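Local coordinates for protein KLLA0C04147p (Kluyveromyces lactis, PDB 5WVR) that probably transfers sterols between membranes, its oxysterol-binding protein-related domain, one part of a longer protein, holding a bound cholesterol, at residues A[252-257]-A[271-276]; A[277-282]-A[315-320]. All coordinates share one frame; numbering follows the deposited sequence.

Contact 2 (277-282 with 315-320) follows contact 1 (252-257 with 271-276) along the chain, their centres about 10 Å apart. Both belong to the long antiparallel run of strands in the oxysterol-binding domain: contact 1 joins the hairpin strands 253-259 and 265-272, contact 2 pairs 276-281 with the final strand, 314-319. Strands 265-272 and 276-281 are neighbours, so the pairings continue each other. The contacts also touch directly: Glu275 O and Val320 N, 2.8 Å apart, probably form a hydrogen bond, and Trp273 O packs on Trp318 CH2. Both thus lie at the terminal strands of the run, against helix 95-108, with the bound cholesterol about 9 Å from the Trp273 side chain.

Contact 1. Residues A[252-257]-A[271-276]; sequences YEVKGE and GRWNES
The Tyr252 ring has the Asn274 amide stacked over one face, with the two planes 21° apart and ND2 lying 3.9 Å above the ring, offset toward its rim. Arg272 NH2 comes to the edge of the same ring, 3.5 Å from Tyr252 CD1. Trp273 meets it obliquely, the planes 50° apart, with Tyr252 CE2 3.5 Å from Trp273 CH2. One face of the indole receives Tyr252 CD2 and CA, while Glu253 O and Val254 CB stand at its edge. Tyr252 CB sits over one face of the Arg272 guanidinium, and Glu253 OE2 lies in plane at its edge, forming a long salt bridge to NH1 of 3.8 Å. The bend of the arginine chain at chi3 (93°) brings the guanidinium beside both Tyr252 and Glu253.

These groups gather at the open end of the antiparallel hairpin 253-259/265-272. Val254 and Gly271 form a hydrogen-bonded pair, with Val254 N to Gly271 O at 3.1 Å and Gly271 N to Val254 O at 3.0 Å; Glu253 and Arg272 follow as a non-hydrogen-bonded pair. Beyond them a classic beta bulge, in which Glu275 and Ser276 both face Arg272, leads into the next strand. A backbone hydrogen bond from Trp273 N to Tyr252 O, 3.0 Å, holds the chain at Trp273 beside Tyr252. Asn274 OD1 is buried here without a polar partner. Val107 of helix 95-108 packs against both Val254 and Trp273.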
loop_
_atom_site.group_PDB
_atom_site.type_symbol
_atom_site.label_atom_id
_atom_site.label_comp_id
_atom_site.label_asym_id
_atom_site.label_seq_id
_atom_site.Cartn_x
_atom_site.Cartn_y
_atom_site.Cartn_z
ATOM N N TYR A 252 -11.631 6.549 -13.611
ATOM C CA TYR A 252 -12.509 6.227 -12.483
ATOM C C TYR A 252 -13.325 4.967 -12.606
ATOM O O TYR A 252 -13.625 4.408 -11.607
ATOM C CB TYR A 252 -13.335 7.407 -11.917
ATOM C CG TYR A 252 -12.501 8.624 -11.613
ATOM C CD1 TYR A 252 -12.678 9.789 -12.307
ATOM C CD2 TYR A 252 -11.507 8.582 -10.684
ATOM C CE1 TYR A 252 -11.903 10.876 -12.065
ATOM C CE2 TYR A 252 -10.721 9.653 -10.452
ATOM C CZ TYR A 252 -10.928 10.801 -11.146
ATOM O OH TYR A 252 -10.165 11.877 -10.923
ATOM N N GLU A 253 -13.687 4.503 -13.795
ATOM C CA GLU A 253 -14.509 3.303 -13.792
ATOM C C GLU A 253 -13.661 2.064 -13.566
ATOM O O GLU A 253 -12.538 1.947 -14.067
ATOM C CB GLU A 253 -15.285 3.187 -15.105
ATOM C CG GLU A 253 -16.222 4.376 -15.350
ATOM C CD GLU A 253 -16.805 4.421 -16.758
ATOM O OE1 GLU A 253 -16.956 3.348 -17.386
ATOM O OE2 GLU A 253 -17.096 5.541 -17.236
ATOM N N VAL A 254 -14.204 1.153 -12.779
ATOM C CA VAL A 254 -13.628 -0.164 -12.564
ATOM C C VAL A 254 -14.779 -1.166 -12.618
ATOM O O VAL A 254 -15.875 -0.882 -12.131
ATOM C CB VAL A 254 -12.880 -0.202 -11.216
ATOM C CG1 VAL A 254 -13.827 0.185 -10.071
ATOM C CG2 VAL A 254 -12.221 -1.551 -10.984
ATOM N N LYS A 255 -14.541 -2.311 -13.258
ATOM C CA LYS A 255 -15.492 -3.420 -13.310
ATOM C C LYS A 255 -14.728 -4.704 -13.057
ATOM O O LYS A 255 -13.521 -4.780 -13.289
ATOM C CB LYS A 255 -16.219 -3.545 -14.660
ATOM C CG LYS A 255 -16.369 -2.273 -15.456
ATOM C CD LYS A 255 -17.198 -2.494 -16.711
ATOM C CE LYS A 255 -16.617 -3.617 -17.551
ATOM N NZ LYS A 255 -15.288 -3.270 -18.117
ATOM N N GLY A 256 -15.443 -5.723 -12.603
ATOM C CA GLY A 256 -14.791 -6.973 -12.264
ATOM C C GLY A 256 -15.745 -8.135 -12.386
ATOM O O GLY A 256 -16.958 -7.974 -12.260
ATOM N N GLU A 257 -15.184 -9.312 -12.654
ATOM C CA GLU A 257 -15.928 -10.558 -12.782
ATOM C C GLU A 257 -15.212 -11.633 -11.982
ATOM O O GLU A 257 -13.991 -11.783 -12.091
ATOM C CB GLU A 257 -16.054 -11.003 -14.251
ATOM C CG GLU A 257 -16.633 -9.979 -15.199
ATOM C CD GLU A 257 -15.576 -9.055 -15.772
ATOM O OE1 GLU A 257 -14.431 -9.527 -15.944
ATOM O OE2 GLU A 257 -15.894 -7.873 -16.061
ATOM N N GLY A 271 -18.006 0.087 -10.212
ATOM C CA GLY A 271 -18.268 1.395 -9.641
ATOM C C GLY A 271 -17.187 2.359 -10.096
ATOM O O GLY A 271 -16.598 2.191 -11.169
ATOM N N ARG A 272 -16.925 3.359 -9.266
ATOM C CA ARG A 272 -15.866 4.323 -9.550
ATOM C C ARG A 272 -14.889 4.267 -8.391
ATOM O O ARG A 272 -15.266 4.537 -7.247
ATOM C CB ARG A 272 -16.438 5.724 -9.769
ATOM C CG ARG A 272 -17.039 5.906 -11.153
ATOM C CD ARG A 272 -17.862 7.194 -11.328
ATOM N NE ARG A 272 -17.071 8.313 -11.852
ATOM C CZ ARG A 272 -16.710 8.467 -13.130
ATOM N NH1 ARG A 272 -17.049 7.576 -14.058
ATOM N NH2 ARG A 272 -15.994 9.520 -13.485
ATOM N N TRP A 273 -13.641 3.874 -8.681
ATOM C CA TRP A 273 -12.661 3.630 -7.625
ATOM C C TRP A 273 -12.307 4.880 -6.818
ATOM O O TRP A 273 -11.521 4.776 -5.873
ATOM C CB TRP A 273 -11.386 3.005 -8.205
ATOM C CG TRP A 273 -10.766 3.750 -9.354
ATOM C CD1 TRP A 273 -10.842 3.413 -10.668
ATOM C CD2 TRP A 273 -9.937 4.914 -9.287
ATOM N NE1 TRP A 273 -10.140 4.307 -11.438
ATOM C CE2 TRP A 273 -9.571 5.241 -10.614
ATOM C CE3 TRP A 273 -9.487 5.727 -8.245
ATOM C CZ2 TRP A 273 -8.771 6.335 -10.919
ATOM C CZ3 TRP A 273 -8.692 6.824 -8.552
ATOM C CH2 TRP A 273 -8.345 7.119 -9.878
ATOM N N ASN A 274 -12.859 6.043 -7.151
ATOM C CA ASN A 274 -12.791 7.198 -6.271
ATOM C C ASN A 274 -14.053 7.379 -5.444
ATOM O O ASN A 274 -14.183 8.396 -4.758
ATOM C CB ASN A 274 -12.528 8.481 -7.078
ATOM C CG ASN A 274 -13.681 8.847 -7.974
ATOM O OD1 ASN A 274 -14.339 7.975 -8.540
ATOM N ND2 ASN A 274 -13.944 10.141 -8.103
ATOM N N GLU A 275 -14.990 6.432 -5.488
ATOM C CA GLU A 275 -16.268 6.659 -4.823
ATOM C C GLU A 275 -16.852 5.411 -4.172
ATOM O O GLU A 275 -16.900 5.318 -2.941
ATOM C CB GLU A 275 -17.270 7.251 -5.820
ATOM C CG GLU A 275 -18.698 7.393 -5.273
ATOM C CD GLU A 275 -18.827 8.303 -4.035
ATOM O OE1 GLU A 275 -17.843 9.011 -3.688
ATOM O OE2 GLU A 275 -19.927 8.311 -3.409
ATOM N N SER A 276 -17.347 4.465 -4.968
ATOM C CA SER A 276 -17.991 3.291 -4.385
ATOM C C SER A 276 -18.010 2.160 -5.401
ATOM O O SER A 276 -17.975 2.390 -6.609
ATOM C CB SER A 276 -19.422 3.593 -3.911
ATOM O OG SER A 276 -20.260 3.881 -5.020
#

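Contact 2. Residues A[277-282]-A[315-320]; sequences VSAKKV and FNVWHV
Backbone hydrogen bonds join Ala279 and Phe315, Ala279 N to Phe315 O at 3.0 Å and Phe315 N to Ala279 O at 2.9 Å. At the other end Val277 N binds Trp318 O at 3.0 Å, while Val277 O accepts from Val317 N at 3.1 Å and more weakly from Trp318 N. That shared carbonyl marks a classic beta bulge, with Val317 and Trp318 both facing Val277, in the antiparallel pairing of strand 276-281 with 314-319, last of the run in this sterol-binding domain. The polar side-chain link is a weak hydrogen bond from Ser278 OG to Asn316 OD1.

Apolar contacts involve Phe315 and Val277. Phe315 CG lies between the backbone N and carbonyl carbon (chi1 54°), bringing the ring back over Ala279: Ala279 CB makes a CH-pi contact, 4.2 Å from the Phe315 ring centroid, and Phe315 CE1 lies 3.8 Å from Lys280 CA. A serine here would probably leave the Ala279 methyl without its aromatic cover and a gap beside Lys280 CA. Val317 CG2 meets Ala279 CB at 4.0 Å, Val277 CG2 meets Trp318 CE3 at 4.3 Å, and Ile104 of helix 95-108 packs against all three valine and tryptophan side chains. Separately, Ala279 O lies over one Phe315 face.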
loop_
_atom_site.group_PDB
_atom_site.type_symbol
_atom_site.label_atom_id
_atom_site.label_comp_id
_atom_site.label_asym_id
_atom_site.label_seq_id
_atom_site.Cartn_x
_atom_site.Cartn_y
_atom_site.Cartn_z
ATOM N N VAL A 277 -18.047 0.936 -4.895
ATOM C CA VAL A 277 -18.190 -0.242 -5.741
ATOM C C VAL A 277 -19.364 -1.058 -5.220
ATOM O O VAL A 277 -19.525 -1.210 -4.002
ATOM C CB VAL A 277 -16.899 -1.093 -5.793
ATOM C CG1 VAL A 277 -17.201 -2.494 -6.324
ATOM C CG2 VAL A 277 -15.867 -0.419 -6.682
ATOM N N SER A 278 -20.185 -1.566 -6.147
ATOM C CA SER A 278 -21.313 -2.450 -5.878
ATOM C C SER A 278 -21.117 -3.773 -6.605
ATOM O O SER A 278 -20.330 -3.867 -7.553
ATOM C CB SER A 278 -22.628 -1.822 -6.349
ATOM O OG SER A 278 -22.951 -0.703 -5.548
ATOM N N ALA A 279 -21.886 -4.789 -6.191
ATOM C CA ALA A 279 -21.733 -6.139 -6.724
ATOM C C ALA A 279 -23.085 -6.863 -6.797
ATOM O O ALA A 279 -24.079 -6.474 -6.165
ATOM C CB ALA A 279 -20.742 -6.950 -5.882
ATOM N N LYS A 280 -23.107 -7.952 -7.562
ATOM C CA LYS A 280 -24.305 -8.775 -7.662
ATOM C C LYS A 280 -23.937 -10.217 -7.986
ATOM O O LYS A 280 -22.915 -10.492 -8.625
ATOM C CB LYS A 280 -25.263 -8.221 -8.730
ATOM C CG LYS A 280 -24.823 -8.512 -10.157
ATOM C CD LYS A 280 -25.273 -7.424 -11.133
ATOM C CE LYS A 280 -26.726 -7.063 -10.951
ATOM N NZ LYS A 280 -27.604 -8.092 -11.573
ATOM N N LYS A 281 -24.803 -11.134 -7.561
ATOM C CA LYS A 281 -24.637 -12.541 -7.875
ATOM C C LYS A 281 -25.038 -12.784 -9.321
ATOM O O LYS A 281 -26.106 -12.343 -9.760
ATOM C CB LYS A 281 -25.478 -13.408 -6.935
ATOM C CG LYS A 281 -25.293 -14.918 -7.139
ATOM C CD LYS A 281 -23.997 -15.385 -6.480
ATOM C CE LYS A 281 -23.608 -16.821 -6.877
ATOM N NZ LYS A 281 -23.296 -16.949 -8.330
ATOM N N VAL A 282 -24.177 -13.477 -10.061
ATOM C CA VAL A 282 -24.482 -13.886 -11.427
ATOM C C VAL A 282 -25.137 -15.262 -11.374
ATOM O O VAL A 282 -24.575 -16.217 -10.825
ATOM C CB VAL A 282 -23.219 -13.898 -12.296
ATOM C CG1 VAL A 282 -23.528 -14.515 -13.661
ATOM C CG2 VAL A 282 -22.662 -12.481 -12.414
ATOM N N PHE A 315 -25.812 -5.134 -4.228
ATOM C CA PHE A 315 -25.465 -4.739 -2.874
ATOM C C PHE A 315 -24.187 -3.904 -2.875
ATOM O O PHE A 315 -23.241 -4.192 -3.618
ATOM C CB PHE A 315 -25.315 -5.964 -1.969
ATOM C CG PHE A 315 -24.360 -7.013 -2.485
ATOM C CD1 PHE A 315 -24.763 -7.928 -3.436
ATOM C CD2 PHE A 315 -23.067 -7.110 -1.980
ATOM C CE1 PHE A 315 -23.908 -8.909 -3.897
ATOM C CE2 PHE A 315 -22.200 -8.091 -2.435
ATOM C CZ PHE A 315 -22.633 -9.005 -3.399
ATOM N N ASN A 316 -24.165 -2.860 -2.052
ATOM C CA ASN A 316 -22.930 -2.098 -1.884
ATOM C C ASN A 316 -21.872 -2.965 -1.209
ATOM O O ASN A 316 -22.185 -3.895 -0.463
ATOM C CB ASN A 316 -23.176 -0.833 -1.061
ATOM C CG ASN A 316 -24.016 0.210 -1.799
ATOM O OD1 ASN A 316 -23.862 0.418 -3.004
ATOM N ND2 ASN A 316 -24.887 0.890 -1.063
ATOM N N VAL A 317 -20.603 -2.675 -1.497
ATOM C CA VAL A 317 -19.517 -3.419 -0.875
ATOM C C VAL A 317 -18.503 -2.444 -0.273
ATOM O O VAL A 317 -17.896 -2.727 0.764
ATOM C CB VAL A 317 -18.849 -4.366 -1.886
ATOM C CG1 VAL A 317 -17.608 -5.007 -1.271
ATOM C CG2 VAL A 317 -19.820 -5.437 -2.310
ATOM N N TRP A 318 -18.320 -1.287 -0.907
ATOM C CA TRP A 318 -17.289 -0.344 -0.492
ATOM C C TRP A 318 -17.712 1.068 -0.859
ATOM O O TRP A 318 -18.191 1.311 -1.970
ATOM C CB TRP A 318 -15.934 -0.664 -1.145
ATOM C CG TRP A 318 -14.895 0.405 -0.934
ATOM C CD1 TRP A 318 -14.108 0.584 0.172
ATOM C CD2 TRP A 318 -14.537 1.443 -1.851
ATOM N NE1 TRP A 318 -13.276 1.663 -0.007
ATOM C CE2 TRP A 318 -13.521 2.213 -1.236
ATOM C CE3 TRP A 318 -14.966 1.793 -3.134
ATOM C CZ2 TRP A 318 -12.948 3.316 -1.851
ATOM C CZ3 TRP A 318 -14.394 2.889 -3.747
ATOM C CH2 TRP A 318 -13.394 3.647 -3.098
ATOM N N HIS A 319 -17.516 1.995 0.080
ATOM C CA HIS A 319 -17.633 3.424 -0.173
ATOM C C HIS A 319 -16.400 4.130 0.389
ATOM O O HIS A 319 -15.822 3.695 1.384
ATOM C CB HIS A 319 -18.919 3.994 0.455
ATOM C CG HIS A 319 -19.332 5.313 -0.117
ATOM N ND1 HIS A 319 -18.632 6.480 0.113
ATOM C CD2 HIS A 319 -20.368 5.650 -0.923
ATOM C CE1 HIS A 319 -19.220 7.478 -0.520
ATOM N NE2 HIS A 319 -20.278 7.002 -1.155
ATOM N N VAL A 320 -15.991 5.229 -0.250
ATOM C CA VAL A 320 -14.799 5.952 0.208
ATOM C C VAL A 320 -15.110 6.690 1.504
ATOM O O VAL A 320 -16.212 7.214 1.692
ATOM C CB VAL A 320 -14.278 6.919 -0.879
ATOM C CG1 VAL A 320 -15.264 8.041 -1.178
ATOM C CG2 VAL A 320 -12.916 7.502 -0.479
#